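Local atomic coordinates of SusD superfamily protein (Bacteroides thetaiotaomicron VPI-5482, PDB entry 3HDX), a protein that probably binds polysaccharide at the outer membrane as a SusD homologue, helping a gut bacterium capture carbohydrate for uptake. Residues 124-127 and 131-134. Numbering follows the deposited sequence. Where two conformers were deposited one is given.
Sequences YMVR and DVPL
Val132 turns its isopropyl group toward helix 104-129, rests its CG1 on Met125 and sets CG2 in between Met125 and Val126. Val132 CG1 meets the methyl end of the selenomethionine, 4.0 Å from Met125 CE, and lies 4.1 Å from Met125 CG, nearer the backbone. The other branch, Val132 CG2, faces Val126 CG2 at 4.0 Å and also grazes Met125 CG at 4.1 Å. Met125 runs out nearly straight at first (chi2 -173°), then bends at its selenium (chi3 -55°), which swings CE back beside the valine in this conformer; the residue also adopts a second one, so the CE contact is less certain. All these contacts are apolar and buried. They fold the chain leaving the last turns of helix 104-129 back against that helix, within the largely helical SusD fold, whose family belongs to the TPR clan. An alanine in place of Val132 would lack both methyls and would probably open a gap beside Met125 CG and CE and leave Val126 CG2 without its partner from the loop. Further out, Tyr79 and Ile82 of helix 76-91 pack on Met125, while Val155 and Leu156 of helix 152-169 touch Val126. Backbone hydrogen bonding to Thr150 holds Val132 in place.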
loop_
_atom_site.group_PDB
_atom_site.type_symbol
_atom_site.label_atom_id
_atom_site.label_comp_id
_atom_site.label_asym_id
_atom_site.label_seq_id
_atom_site.Cartn_x
_atom_site.Cartn_y
_atom_site.Cartn_z
ATOM N N TYR A 124 -6.536 -5.807 -1.129
ATOM C CA TYR A 124 -6.001 -4.884 -2.135
ATOM C C TYR A 124 -6.876 -4.858 -3.386
ATOM O O TYR A 124 -7.201 -3.810 -3.925
ATOM C CB TYR A 124 -4.528 -5.254 -2.440
ATOM C CG TYR A 124 -3.743 -4.137 -3.086
ATOM C CD1 TYR A 124 -3.801 -3.942 -4.469
ATOM C CD2 TYR A 124 -2.941 -3.268 -2.330
ATOM C CE1 TYR A 124 -3.077 -2.971 -5.095
ATOM C CE2 TYR A 124 -2.201 -2.269 -2.927
ATOM C CZ TYR A 124 -2.288 -2.120 -4.326
ATOM O OH TYR A 124 -1.567 -1.146 -4.941
HETATM N N MSE A 125 -7.299 -6.044 -3.807
HETATM C CA MSE A 125 -8.092 -6.161 -5.020
HETATM C C MSE A 125 -9.544 -5.679 -4.765
HETATM O O MSE A 125 -10.178 -5.122 -5.670
HETATM C CB MSE A 125 -7.983 -7.559 -5.648
HETATM C CG MSE A 125 -8.785 -8.606 -4.955
HETATM SE SE MSE A 125 -8.487 -10.385 -5.620
HETATM C CE MSE A 125 -8.899 -10.035 -7.510
ATOM N N VAL A 126 -10.071 -5.882 -3.555
ATOM C CA VAL A 126 -11.411 -5.364 -3.195
ATOM C C VAL A 126 -11.458 -3.842 -3.251
ATOM O O VAL A 126 -12.450 -3.256 -3.733
ATOM C CB VAL A 126 -11.923 -5.936 -1.840
ATOM C CG1 VAL A 126 -13.069 -5.065 -1.236
ATOM C CG2 VAL A 126 -12.284 -7.430 -2.025
ATOM N N ARG A 127 -10.363 -3.176 -2.864
ATOM C CA ARG A 127 -10.356 -1.721 -2.970
ATOM C C ARG A 127 -10.413 -1.264 -4.433
ATOM O O ARG A 127 -10.951 -0.185 -4.718
ATOM C CB ARG A 127 -9.122 -1.093 -2.347
ATOM C CG ARG A 127 -9.012 -1.266 -0.838
ATOM C CD ARG A 127 -7.973 -0.278 -0.289
ATOM N NE ARG A 127 -6.673 -0.473 -0.907
ATOM C CZ ARG A 127 -5.548 0.133 -0.506
ATOM N NH1 ARG A 127 -5.536 0.962 0.523
ATOM N NH2 ARG A 127 -4.427 -0.113 -1.138
ATOM N N ASP A 131 -16.508 -6.048 -5.615
ATOM C CA ASP A 131 -16.831 -7.455 -5.558
ATOM C C ASP A 131 -15.829 -8.229 -6.412
ATOM O O ASP A 131 -15.528 -7.827 -7.535
ATOM C CB ASP A 131 -18.240 -7.729 -6.095
ATOM C CG ASP A 131 -19.359 -7.060 -5.312
ATOM O OD1 ASP A 131 -19.172 -6.530 -4.184
ATOM O OD2 ASP A 131 -20.501 -7.103 -5.875
ATOM N N VAL A 132 -15.339 -9.355 -5.902
ATOM C CA VAL A 132 -14.405 -10.210 -6.647
ATOM C C VAL A 132 -14.718 -11.658 -6.296
ATOM O O VAL A 132 -15.207 -11.924 -5.170
ATOM C CB VAL A 132 -12.897 -9.900 -6.348
ATOM C CG1 VAL A 132 -12.523 -8.470 -6.713
ATOM C CG2 VAL A 132 -12.584 -10.186 -4.875
ATOM N N PRO A 133 -14.447 -12.613 -7.227
ATOM C CA PRO A 133 -14.753 -14.021 -6.861
ATOM C C PRO A 133 -13.927 -14.525 -5.654
ATOM O O PRO A 133 -12.689 -14.370 -5.632
ATOM C CB PRO A 133 -14.407 -14.823 -8.124
ATOM C CG PRO A 133 -14.428 -13.836 -9.203
ATOM C CD PRO A 133 -14.166 -12.465 -8.669
ATOM N N LEU A 134 -14.632 -15.047 -4.646
ATOM C CA LEU A 134 -13.953 -15.531 -3.449
ATOM C C LEU A 134 -13.561 -17.007 -3.630
ATOM O O LEU A 134 -14.396 -17.897 -3.518
ATOM C CB LEU A 134 -14.818 -15.314 -2.213
ATOM C CG LEU A 134 -14.190 -15.784 -0.891
ATOM C CD1 LEU A 134 -12.779 -15.236 -0.612
ATOM C CD2 LEU A 134 -15.202 -15.461 0.288
#